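Long-range contacts in TCP pilus virulence regulatory protein (Vibrio cholerae serotype O1, PDB 5SUW), which probably regulates transcription of virulence genes, including those of the toxin-coregulated pilus, as an AraC-family protein whose cupin-like domain here contacts a bound carboxylic acid: residues Thr9-Met14 with Asn80-Thr85; Tyr30-Ile35 with Ile84-Ser89; Tyr108-Asp113 with Asn160-Thr165; Asp113-Asn118 with Ser153-Lys158. One frame throughout, in Å; residues are numbered along the deposited sequence.

How the interactions relate
Interactions 1 and 2 are consecutive strand pairings of one antiparallel sheet. They share I84 and T85 on strand 79-86, their centres lie about 10 Å apart, and S82 N sits 2.9 Å from W34 O where they join. Both touch the ligand 70G, interaction 1 through Y12 and V81, interaction 2 through K31 and F33. Interaction 4 reaches the same sheet at its far edge strand, 114-118, and is nested along the chain inside the loop closed by interaction 3. E156 links these two, with its OE2 2.9 Å from I164 N. Y30 OH, 2.9 Å from T165 N, ties interaction 2 to interaction 3, although their centres are about 17 Å apart.

Interaction 1 (Thr9-Met14 with Asn80-Thr85); sequences TNVYRM and NVSVIT. With 70G (3-[(1R)-8-methyl-1,2,3,4-tetrahydronaphthalen-1-yl]propanoic acid), chain B.
N80 lies opposite R13 in a non-hydrogen-bonded antiparallel pair, and its side chain leans over the neighbouring strand. CG stands beside its own backbone N (chi1 -69°), which brings amide nitrogen ND2 to 3.6 Å from R13 CA, while CB meets the CG1 methyl of V11. The next residue, V81, forms a hydrogen-bonded pair with Y12: V81 N gives to Y12 O at 2.8 Å, and Y12 N gives to V81 O at 2.8 Å. The two methyls of V81 part company, CG2 meeting the sulfur of M14 and CG1 lying 3.8 Å from C15 of the ligand 70G. The axes of the paired segments run 158° apart. This pairing places strand 7-14 at the edge of a five-stranded antiparallel sheet, one of the two sheets of the cupin-like domain. S82 points to the other face, where its OG approaches V11 CG2 and V131 of helix 121-131 packs on both residues. V83 and N10 form a second hydrogen-bonded pair, again with two hydrogen bonds, V83 N to N10 O being the straighter at 2.9 Å and 172°. V83 CG2 comes in at the edge of the Y12 ring, 3.6 Å from CE1. Over the centre of that ring, 3.6 Å above its plane, sits methyl C01 of 70G, and the Y12 hydroxyl is hydrogen-bonded to Y266 of helix 263-270. The ring is thereby held at its edge, on one face and at its oxygen. I84 lies opposite T9 in a non-hydrogen-bonded pair, I84 CG1 alongside T9 CG2 at 4.0 Å; beyond it T85 is backbone-bonded to Q8.

Interaction 2 (Tyr30-Ile35 with Ile84-Ser89); sequences YKMFWI and ITISDS. With 70G (3-[(1R)-8-methyl-1,2,3,4-tetrahydronaphthalen-1-yl]propanoic acid), chain B.
K31 and T85 form a non-hydrogen-bonded antiparallel pair, their CA atoms 4.4 Å apart, and the strand axes run at 163°. Hydrogen-bonded positions flank it. M32 and I84 exchange two bonds, M32 N to I84 O being 2.9 Å, and on the other side I86 N reaches Y30 O at 2.8 Å. Past that bond a water takes over the ladder, accepting from Y30 N and donating to I86 O at 2.7 Å. On the ligand face, the K31 chain runs extended beside T85, its CE 3.2 Å from T85 OG1, and carries NZ to the carboxylate of 70G; the contacts modelled there are too short for their exact geometry to be relied on. F33 adds a ring face to the same pocket, lying against C05 of 70G. The opposite face is apolar. M32 has CG between its backbone N and carbonyl carbon (chi1 48°), and a further bend at chi3 (65°) brings its CE to 3.7 Å from I86 CD1. I84 CD1 approaches W34 at the ring edge, in its plane, 3.6 Å from CH2. Helix 121-131 covers this side, L127 and V131 packing on W34, and V130 and V131 on I84. Strand 31-35 is bonded along its other edge to strand 57-61, while strand 79-86 passes through S87 into helix 88-98.

Interaction 3 (Tyr108-Asp113 with Asn160-Thr165); sequences YSENKD and NSIFIT
S109 bridges its backbone to the chain around S161 with two hydrogen bonds: S109 N gives to N160 O at 3.0 Å, nearly straight at 167°, and I162 N gives to S109 O at 2.8 Å. The acceptor N160 O is presented by a Schellman motif, in which N160 takes positive phi (51°) as helix 141-159 ends. A water sits further out, accepting from K112 N at 2.6 Å; E110 OE1 lies 2.9 Å from it, and S161 OG makes a weak bond to it. E110 is poorly ordered, so the detail of its carboxylate near I162 is doubtful; its OE1 also forms a salt bridge with K62. The packing centres on Y108. N160 CA lies over one face of its ring, offset toward the rim, and N160 ND2 is 3.4 Å from Y108 CD1, with the amide plane turned 66° from the ring. The I162 side chain crosses that of Y108 at about a right angle, its CD1 3.8 Å from Y108 CD2. Because both direct hydrogen bonds use backbone atoms, this single bridge depends on the path of the main chain, and it joins the loop before strand 114-118 to the end of helix 141-159.

Interaction 4 (Asp113-Asn118 with Ser153-Lys158); sequences DLLLWN and SKVEKK. With MES (2-(N-morpholino)-ethanesulfonic acid), chain C.
W117 and V155 bring strand 114-118 against helix 141-159, the short axes running 109° apart. The apolar core of the contact is a valine whose methyls are divided: V155 CG1 meets L115 CD2 at 3.5 Å, and V155 CG2 meets W117 CE3 at 3.8 Å. The indole is covered on both faces. K154 CB makes a CH-pi contact, 4.3 Å from the centroid of the six-membered ring, and C8 of the buffer molecule MES lies 3.5 Å above the opposite face, offset toward the rim. F151 meets the same indole edge-to-face. Among the polar contacts, the extended chain of K158 carries NZ to L116 O at 2.9 Å, above the carbonyl plane by 44°. The same NZ gives to MES O3S at 2.9 Å. N118 N also gives to O3S, at 3.0 Å, and N118 ND2 gives to the second sulfonate oxygen, O1S, at 2.9 Å. O3S is thus gripped by two donors, one of them a lysine, in a setting that should suit a negative charge. MES probably comes from the crystallisation liquor, so the site shows that this corner can hold a sulfonate without establishing a natural ligand.

Interaction 1 (Thr9-Met14 with Asn80-Thr85)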
# COMPACT_ATOMS: atom_id res chain seq x y z
N THR A 9 -0.83 11.44 1.49
CA THR A 9 -2.27 11.25 1.57
C THR A 9 -2.95 11.71 0.29
O THR A 9 -2.46 12.61 -0.40
CB THR A 9 -2.88 12.00 2.77
OG1 THR A 9 -2.78 13.41 2.55
CG2 THR A 9 -2.14 11.65 4.06
N ASN A 10 -4.10 11.09 0.01
CA ASN A 10 -4.94 11.42 -1.14
C ASN A 10 -6.40 11.12 -0.82
O ASN A 10 -6.70 10.27 0.02
CB ASN A 10 -4.50 10.64 -2.39
CG ASN A 10 -3.12 11.03 -2.87
OD1 ASN A 10 -2.14 10.33 -2.62
ND2 ASN A 10 -3.03 12.17 -3.55
N VAL A 11 -7.29 11.82 -1.51
CA VAL A 11 -8.73 11.60 -1.39
C VAL A 11 -9.31 11.43 -2.79
O VAL A 11 -9.20 12.34 -3.62
CB VAL A 11 -9.43 12.75 -0.65
CG1 VAL A 11 -10.93 12.49 -0.60
CG2 VAL A 11 -8.89 12.87 0.75
N TYR A 12 -9.95 10.29 -3.03
CA TYR A 12 -10.55 9.96 -4.31
C TYR A 12 -12.07 9.97 -4.21
O TYR A 12 -12.64 9.43 -3.26
CB TYR A 12 -10.09 8.59 -4.79
CG TYR A 12 -8.59 8.44 -4.82
CD1 TYR A 12 -7.91 7.97 -3.71
CD2 TYR A 12 -7.86 8.76 -5.95
CE1 TYR A 12 -6.54 7.82 -3.73
CE2 TYR A 12 -6.50 8.61 -5.99
CZ TYR A 12 -5.84 8.14 -4.88
OH TYR A 12 -4.47 8.00 -4.91
N ARG A 13 -12.72 10.59 -5.19
CA ARG A 13 -14.17 10.63 -5.26
C ARG A 13 -14.68 9.39 -6.01
O ARG A 13 -14.01 8.86 -6.90
CB ARG A 13 -14.64 11.92 -5.95
CG ARG A 13 -16.11 12.33 -5.71
CD ARG A 13 -16.66 12.99 -6.96
NE ARG A 13 -17.85 13.81 -6.74
CZ ARG A 13 -18.44 14.53 -7.69
NH1 ARG A 13 -17.94 14.52 -8.92
NH2 ARG A 13 -19.52 15.26 -7.43
N MET A 14 -15.88 8.95 -5.64
CA MET A 14 -16.40 7.67 -6.11
C MET A 14 -17.92 7.78 -6.21
O MET A 14 -18.60 7.89 -5.19
CB MET A 14 -15.98 6.55 -5.17
CG MET A 14 -16.39 5.15 -5.55
SD MET A 14 -15.31 4.02 -4.64
CE MET A 14 -15.97 2.45 -5.13
N ASN A 80 -16.17 9.65 -0.72
CA ASN A 80 -14.75 9.96 -0.77
C ASN A 80 -13.96 8.87 -0.06
O ASN A 80 -14.23 8.57 1.11
CB ASN A 80 -14.47 11.33 -0.14
CG ASN A 80 -15.03 12.45 -0.96
OD1 ASN A 80 -15.83 13.24 -0.49
ND2 ASN A 80 -14.62 12.51 -2.23
N VAL A 81 -13.01 8.27 -0.78
CA VAL A 81 -12.06 7.33 -0.21
C VAL A 81 -10.78 8.07 0.13
O VAL A 81 -10.19 8.73 -0.75
CB VAL A 81 -11.79 6.17 -1.17
CG1 VAL A 81 -11.00 5.08 -0.47
CG2 VAL A 81 -13.09 5.65 -1.73
N SER A 82 -10.34 7.97 1.38
CA SER A 82 -9.09 8.56 1.85
C SER A 82 -8.03 7.48 1.96
O SER A 82 -8.29 6.42 2.53
CB SER A 82 -9.26 9.26 3.20
OG SER A 82 -10.32 10.18 3.16
N VAL A 83 -6.84 7.75 1.43
CA VAL A 83 -5.72 6.83 1.48
C VAL A 83 -4.54 7.52 2.15
O VAL A 83 -4.18 8.65 1.79
CB VAL A 83 -5.32 6.35 0.08
CG1 VAL A 83 -4.21 5.26 0.19
CG2 VAL A 83 -6.54 5.84 -0.68
N ILE A 84 -3.92 6.82 3.10
CA ILE A 84 -2.70 7.29 3.75
C ILE A 84 -1.58 6.31 3.42
O ILE A 84 -1.73 5.10 3.61
CB ILE A 84 -2.88 7.41 5.28
CG1 ILE A 84 -3.97 8.41 5.59
CG2 ILE A 84 -1.56 7.81 5.94
CD1 ILE A 84 -4.27 8.51 7.09
N THR A 85 -0.48 6.84 2.92
CA THR A 85 0.73 6.07 2.73
C THR A 85 1.73 6.54 3.78
O THR A 85 1.98 7.74 3.90
CB THR A 85 1.28 6.24 1.32
OG1 THR A 85 0.26 5.88 0.38
CG2 THR A 85 2.51 5.34 1.13
C10 70G B . -3.20 4.53 -4.88
C11 70G B . -1.82 4.49 -4.22
C14 70G B . -8.62 2.87 -2.86
C15 70G B . -9.33 3.70 -3.65
C01 70G B . -6.73 4.89 -6.26
C02 70G B . -7.36 4.16 -5.03
C03 70G B . -6.63 3.29 -4.21
C04 70G B . -7.26 2.64 -3.12
C05 70G B . -6.52 1.66 -2.17
C06 70G B . -5.03 1.43 -2.47
C07 70G B . -4.67 1.73 -3.98
C08 70G B . -5.15 3.03 -4.50
C09 70G B . -4.29 4.10 -3.91
O12 70G B . -0.83 3.87 -4.81
O13 70G B . -1.63 5.00 -3.16
C16 70G B . -8.70 4.37 -4.76

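Interaction 2 (Tyr30-Ile35 with Ile84-Ser89)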
# COMPACT_ATOMS: atom_id res chain seq x y z
N TYR A 30 3.48 1.02 3.84
CA TYR A 30 2.23 0.75 4.56
C TYR A 30 1.17 1.78 4.18
O TYR A 30 1.44 2.98 4.11
CB TYR A 30 2.46 0.76 6.08
CG TYR A 30 3.33 -0.40 6.51
CD1 TYR A 30 2.78 -1.66 6.71
CD2 TYR A 30 4.70 -0.25 6.65
CE1 TYR A 30 3.57 -2.74 7.08
CE2 TYR A 30 5.51 -1.32 7.02
CZ TYR A 30 4.93 -2.57 7.23
OH TYR A 30 5.71 -3.64 7.60
N LYS A 31 -0.02 1.27 3.87
CA LYS A 31 -1.13 2.10 3.44
C LYS A 31 -2.37 1.73 4.22
O LYS A 31 -2.57 0.57 4.59
CB LYS A 31 -1.40 1.91 1.94
CG LYS A 31 -0.26 2.38 1.10
CD LYS A 31 -0.60 2.49 -0.36
CE LYS A 31 0.61 3.01 -1.09
NZ LYS A 31 0.20 3.55 -2.39
N MET A 32 -3.22 2.73 4.47
CA MET A 32 -4.55 2.45 5.01
C MET A 32 -5.57 3.32 4.30
O MET A 32 -5.25 4.41 3.82
CB MET A 32 -4.62 2.66 6.53
CG MET A 32 -4.04 3.91 7.08
SD MET A 32 -3.75 3.67 8.85
CE MET A 32 -2.49 2.41 8.73
N PHE A 33 -6.80 2.80 4.20
CA PHE A 33 -7.85 3.58 3.56
C PHE A 33 -9.20 3.31 4.20
O PHE A 33 -9.43 2.27 4.83
CB PHE A 33 -7.89 3.35 2.04
CG PHE A 33 -8.31 1.96 1.60
CD1 PHE A 33 -7.36 0.98 1.33
CD2 PHE A 33 -9.65 1.67 1.36
CE1 PHE A 33 -7.74 -0.28 0.87
CE2 PHE A 33 -10.03 0.41 0.91
CZ PHE A 33 -9.07 -0.56 0.66
N TRP A 34 -10.08 4.29 4.06
CA TRP A 34 -11.46 4.18 4.51
C TRP A 34 -12.31 5.10 3.66
O TRP A 34 -11.81 6.07 3.06
CB TRP A 34 -11.60 4.53 6.00
CG TRP A 34 -11.29 5.95 6.27
CD1 TRP A 34 -12.18 6.98 6.40
CD2 TRP A 34 -9.99 6.54 6.40
NE1 TRP A 34 -11.52 8.16 6.62
CE2 TRP A 34 -10.17 7.92 6.62
CE3 TRP A 34 -8.69 6.02 6.37
CZ2 TRP A 34 -9.10 8.79 6.81
CZ3 TRP A 34 -7.63 6.87 6.56
CH2 TRP A 34 -7.84 8.25 6.78
N ILE A 35 -13.59 4.77 3.59
CA ILE A 35 -14.58 5.64 2.98
C ILE A 35 -15.13 6.57 4.05
O ILE A 35 -15.12 6.26 5.25
CB ILE A 35 -15.71 4.84 2.31
CG1 ILE A 35 -16.69 4.30 3.37
CG2 ILE A 35 -15.12 3.68 1.48
CD1 ILE A 35 -17.71 3.30 2.81
N ILE A 84 -3.92 6.82 3.10
CA ILE A 84 -2.70 7.29 3.75
C ILE A 84 -1.58 6.31 3.42
O ILE A 84 -1.73 5.10 3.61
CB ILE A 84 -2.88 7.41 5.28
CG1 ILE A 84 -3.97 8.41 5.59
CG2 ILE A 84 -1.56 7.81 5.94
CD1 ILE A 84 -4.27 8.51 7.09
N THR A 85 -0.48 6.84 2.92
CA THR A 85 0.73 6.07 2.73
C THR A 85 1.73 6.54 3.78
O THR A 85 1.98 7.74 3.90
CB THR A 85 1.28 6.24 1.32
OG1 THR A 85 0.26 5.88 0.38
CG2 THR A 85 2.51 5.34 1.13
N ILE A 86 2.25 5.60 4.56
CA ILE A 86 3.08 5.91 5.72
C ILE A 86 4.53 5.65 5.36
O ILE A 86 4.87 4.56 4.88
CB ILE A 86 2.65 5.07 6.94
CG1 ILE A 86 1.16 5.24 7.19
CG2 ILE A 86 3.43 5.49 8.17
CD1 ILE A 86 0.64 4.39 8.33
N SER A 87 5.39 6.65 5.57
CA SER A 87 6.77 6.55 5.13
C SER A 87 7.55 5.58 6.01
O SER A 87 7.25 5.39 7.19
CB SER A 87 7.45 7.92 5.14
OG SER A 87 7.73 8.33 6.47
N ASP A 88 8.56 4.94 5.41
CA ASP A 88 9.33 3.95 6.16
C ASP A 88 10.05 4.61 7.33
O ASP A 88 10.21 3.98 8.39
CB ASP A 88 10.32 3.22 5.26
CG ASP A 88 10.68 1.84 5.80
OD1 ASP A 88 11.89 1.56 5.98
OD2 ASP A 88 9.75 1.04 6.07
N SER A 89 10.48 5.86 7.17
CA SER A 89 11.07 6.60 8.27
C SER A 89 10.16 6.57 9.50
O SER A 89 10.60 6.26 10.61
CB SER A 89 11.35 8.04 7.82
OG SER A 89 11.57 8.89 8.93
C10 70G B . -3.20 4.53 -4.88
C11 70G B . -1.82 4.49 -4.22
C14 70G B . -8.62 2.87 -2.86
C15 70G B . -9.33 3.70 -3.65
C01 70G B . -6.73 4.89 -6.26
C02 70G B . -7.36 4.16 -5.03
C03 70G B . -6.63 3.29 -4.21
C04 70G B . -7.26 2.64 -3.12
C05 70G B . -6.52 1.66 -2.17
C06 70G B . -5.03 1.43 -2.47
C07 70G B . -4.67 1.73 -3.98
C08 70G B . -5.15 3.03 -4.50
C09 70G B . -4.29 4.10 -3.91
O12 70G B . -0.83 3.87 -4.81
O13 70G B . -1.63 5.00 -3.16
C16 70G B . -8.70 4.37 -4.76
O HOH W 1 6.01 2.10 5.05

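Interaction 3 (Tyr108-Asp113 with Asn160-Thr165)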
# COMPACT_ATOMS: atom_id res chain seq x y z
N TYR A 108 2.56 -14.87 16.68
CA TYR A 108 1.73 -14.46 15.55
C TYR A 108 2.18 -15.13 14.25
O TYR A 108 3.33 -15.56 14.11
CB TYR A 108 1.78 -12.94 15.36
CG TYR A 108 1.13 -12.12 16.44
CD1 TYR A 108 0.41 -12.72 17.46
CD2 TYR A 108 1.23 -10.73 16.42
CE1 TYR A 108 -0.18 -11.95 18.45
CE2 TYR A 108 0.64 -9.96 17.39
CZ TYR A 108 -0.07 -10.57 18.40
OH TYR A 108 -0.66 -9.80 19.38
N SER A 109 1.27 -15.17 13.27
CA SER A 109 1.57 -15.68 11.94
C SER A 109 1.82 -14.53 10.95
O SER A 109 1.83 -13.35 11.30
CB SER A 109 0.43 -16.56 11.44
OG SER A 109 -0.65 -15.76 11.00
N GLU A 110 2.02 -14.89 9.68
CA GLU A 110 2.37 -13.91 8.66
C GLU A 110 1.59 -14.15 7.37
O GLU A 110 2.13 -14.08 6.26
CB GLU A 110 3.88 -13.90 8.40
CG GLU A 110 4.32 -12.57 7.82
CD GLU A 110 3.42 -11.44 8.27
OE1 GLU A 110 2.70 -10.86 7.44
OE2 GLU A 110 3.42 -11.15 9.46
N ASN A 111 0.30 -14.41 7.47
CA ASN A 111 -0.41 -14.74 6.25
C ASN A 111 -1.28 -13.61 5.71
O ASN A 111 -1.63 -13.65 4.52
CB ASN A 111 -1.26 -15.98 6.46
CG ASN A 111 -0.69 -17.17 5.75
OD1 ASN A 111 0.52 -17.26 5.53
ND2 ASN A 111 -1.56 -18.09 5.35
N LYS A 112 -1.60 -12.61 6.51
CA LYS A 112 -2.62 -11.63 6.16
C LYS A 112 -1.98 -10.34 5.65
O LYS A 112 -1.16 -9.73 6.35
CB LYS A 112 -3.52 -11.37 7.36
CG LYS A 112 -4.51 -12.50 7.63
CD LYS A 112 -5.60 -12.57 6.55
CE LYS A 112 -6.93 -13.08 7.12
NZ LYS A 112 -8.08 -12.86 6.18
N ASP A 113 -2.37 -9.94 4.44
CA ASP A 113 -1.87 -8.73 3.78
C ASP A 113 -2.89 -7.59 3.75
O ASP A 113 -2.49 -6.44 3.52
CB ASP A 113 -1.46 -9.04 2.33
CG ASP A 113 -0.39 -10.11 2.23
OD1 ASP A 113 0.65 -10.01 2.93
OD2 ASP A 113 -0.60 -11.07 1.45
N ASN A 160 -4.05 -11.95 14.95
CA ASN A 160 -3.00 -12.82 15.46
C ASN A 160 -1.89 -12.97 14.41
O ASN A 160 -1.31 -14.05 14.22
CB ASN A 160 -3.58 -14.18 15.87
CG ASN A 160 -2.60 -15.01 16.64
OD1 ASN A 160 -2.07 -15.99 16.12
ND2 ASN A 160 -2.33 -14.61 17.87
N SER A 161 -1.60 -11.88 13.71
CA SER A 161 -0.61 -11.92 12.65
C SER A 161 0.22 -10.64 12.62
O SER A 161 -0.28 -9.55 12.90
CB SER A 161 -1.25 -12.18 11.27
OG SER A 161 -1.99 -11.07 10.80
N ILE A 162 1.50 -10.79 12.28
CA ILE A 162 2.40 -9.65 12.19
C ILE A 162 1.98 -8.79 11.01
O ILE A 162 1.69 -9.30 9.92
CB ILE A 162 3.85 -10.13 12.03
CG1 ILE A 162 4.37 -11.01 13.19
CG2 ILE A 162 4.76 -8.93 11.78
CD1 ILE A 162 4.50 -10.31 14.49
N PHE A 163 1.95 -7.47 11.22
CA PHE A 163 1.70 -6.49 10.18
C PHE A 163 2.94 -5.67 9.87
O PHE A 163 3.28 -5.50 8.69
CB PHE A 163 0.55 -5.58 10.60
CG PHE A 163 0.11 -4.63 9.52
CD1 PHE A 163 -0.57 -5.11 8.41
CD2 PHE A 163 0.40 -3.27 9.62
CE1 PHE A 163 -0.97 -4.24 7.40
CE2 PHE A 163 0.00 -2.39 8.62
CZ PHE A 163 -0.69 -2.87 7.51
N ILE A 164 3.62 -5.15 10.89
CA ILE A 164 4.91 -4.50 10.69
C ILE A 164 5.94 -5.62 10.53
O ILE A 164 6.35 -6.23 11.51
CB ILE A 164 5.29 -3.57 11.85
CG1 ILE A 164 4.13 -2.64 12.22
CG2 ILE A 164 6.54 -2.78 11.48
CD1 ILE A 164 3.63 -1.77 11.08
N THR A 165 6.36 -5.89 9.30
CA THR A 165 7.41 -6.87 9.10
C THR A 165 8.76 -6.28 9.52
O THR A 165 8.88 -5.10 9.87
CB THR A 165 7.45 -7.34 7.64
OG1 THR A 165 7.24 -6.23 6.76
CG2 THR A 165 6.38 -8.40 7.39
O HOH W 2 -0.06 -11.38 8.16

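Interaction 4 (Asp113-Asn118 with Ser153-Lys158)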
# COMPACT_ATOMS: atom_id res chain seq x y z
N ASP A 113 -2.37 -9.94 4.44
CA ASP A 113 -1.87 -8.73 3.78
C ASP A 113 -2.89 -7.59 3.75
O ASP A 113 -2.49 -6.44 3.52
CB ASP A 113 -1.46 -9.04 2.33
CG ASP A 113 -0.39 -10.11 2.23
OD1 ASP A 113 0.65 -10.01 2.93
OD2 ASP A 113 -0.60 -11.07 1.45
N LEU A 114 -4.17 -7.89 3.95
CA LEU A 114 -5.25 -6.90 3.92
C LEU A 114 -6.07 -7.09 5.19
O LEU A 114 -6.78 -8.09 5.32
CB LEU A 114 -6.13 -7.08 2.67
CG LEU A 114 -7.17 -6.01 2.36
CD1 LEU A 114 -7.46 -5.95 0.87
CD2 LEU A 114 -8.44 -6.29 3.12
N LEU A 115 -5.96 -6.15 6.11
CA LEU A 115 -6.59 -6.26 7.42
C LEU A 115 -7.69 -5.21 7.54
O LEU A 115 -7.64 -4.17 6.88
CB LEU A 115 -5.56 -6.11 8.55
CG LEU A 115 -4.49 -7.21 8.60
CD1 LEU A 115 -3.42 -7.05 7.51
CD2 LEU A 115 -3.82 -7.30 9.95
N LEU A 116 -8.70 -5.52 8.37
CA LEU A 116 -9.86 -4.65 8.54
C LEU A 116 -9.97 -4.29 10.02
O LEU A 116 -9.85 -5.16 10.88
CB LEU A 116 -11.13 -5.34 8.04
CG LEU A 116 -12.47 -4.58 7.99
CD1 LEU A 116 -13.48 -5.35 7.16
CD2 LEU A 116 -13.10 -4.31 9.36
N TRP A 117 -10.22 -3.01 10.30
CA TRP A 117 -10.45 -2.56 11.67
C TRP A 117 -11.69 -1.69 11.72
O TRP A 117 -11.77 -0.69 11.00
CB TRP A 117 -9.25 -1.80 12.24
CG TRP A 117 -9.48 -1.42 13.68
CD1 TRP A 117 -9.94 -0.23 14.15
CD2 TRP A 117 -9.30 -2.26 14.84
NE1 TRP A 117 -10.05 -0.26 15.52
CE2 TRP A 117 -9.66 -1.50 15.97
CE3 TRP A 117 -8.86 -3.58 15.02
CZ2 TRP A 117 -9.60 -2.01 17.27
CZ3 TRP A 117 -8.80 -4.08 16.32
CH2 TRP A 117 -9.16 -3.30 17.42
N ASN A 118 -12.66 -2.07 12.56
CA ASN A 118 -13.81 -1.22 12.86
C ASN A 118 -13.44 -0.37 14.06
O ASN A 118 -13.30 -0.88 15.18
CB ASN A 118 -15.07 -2.05 13.15
CG ASN A 118 -15.40 -3.01 12.03
OD1 ASN A 118 -15.72 -2.58 10.92
ND2 ASN A 118 -15.33 -4.31 12.31
N SER A 153 -0.73 -2.40 16.73
CA SER A 153 -0.71 -3.53 17.65
C SER A 153 -2.11 -4.05 17.96
O SER A 153 -2.29 -5.26 18.14
CB SER A 153 0.04 -3.17 18.94
OG SER A 153 -0.54 -2.06 19.58
N LYS A 154 -3.13 -3.17 18.00
CA LYS A 154 -4.52 -3.62 18.11
C LYS A 154 -4.92 -4.50 16.93
O LYS A 154 -5.58 -5.53 17.10
CB LYS A 154 -5.47 -2.42 18.19
CG LYS A 154 -5.76 -1.95 19.59
CD LYS A 154 -6.54 -0.65 19.60
CE LYS A 154 -6.87 -0.27 21.05
NZ LYS A 154 -7.48 1.09 21.18
N VAL A 155 -4.54 -4.09 15.71
CA VAL A 155 -4.92 -4.84 14.52
C VAL A 155 -4.15 -6.15 14.44
O VAL A 155 -4.70 -7.17 14.03
CB VAL A 155 -4.70 -3.96 13.27
CG1 VAL A 155 -5.06 -4.73 12.01
CG2 VAL A 155 -5.51 -2.68 13.39
N GLU A 156 -2.87 -6.14 14.81
CA GLU A 156 -2.10 -7.39 14.83
C GLU A 156 -2.67 -8.37 15.84
O GLU A 156 -2.71 -9.58 15.59
CB GLU A 156 -0.63 -7.12 15.14
CG GLU A 156 0.19 -6.59 13.95
CD GLU A 156 1.69 -6.48 14.26
OE1 GLU A 156 2.08 -6.55 15.44
OE2 GLU A 156 2.48 -6.33 13.30
N LYS A 157 -3.09 -7.87 17.01
CA LYS A 157 -3.73 -8.72 18.00
C LYS A 157 -4.99 -9.36 17.43
O LYS A 157 -5.22 -10.57 17.60
CB LYS A 157 -4.06 -7.89 19.25
CG LYS A 157 -4.27 -8.69 20.53
CD LYS A 157 -5.01 -7.87 21.61
CE LYS A 157 -4.25 -6.61 22.00
NZ LYS A 157 -4.87 -5.93 23.17
N LYS A 158 -5.80 -8.57 16.72
CA LYS A 158 -7.08 -9.07 16.22
C LYS A 158 -6.89 -10.24 15.26
O LYS A 158 -7.59 -11.26 15.37
CB LYS A 158 -7.85 -7.94 15.52
CG LYS A 158 -9.06 -8.44 14.73
CD LYS A 158 -9.77 -7.33 13.98
CE LYS A 158 -10.84 -7.91 13.07
NZ LYS A 158 -11.66 -6.88 12.38
O1 MES C . -12.73 -2.43 20.62
C2 MES C . -14.15 -2.37 20.77
C3 MES C . -14.87 -2.91 19.52
N4 MES C . -14.14 -2.73 18.29
C5 MES C . -13.15 -1.67 18.29
C6 MES C . -12.27 -1.59 19.56
C7 MES C . -13.48 -4.03 17.89
C8 MES C . -12.61 -3.81 16.64
S MES C . -13.14 -4.92 15.29
O1S MES C . -14.63 -4.83 15.05
O2S MES C . -12.96 -6.37 15.72
O3S MES C . -12.40 -4.63 14.01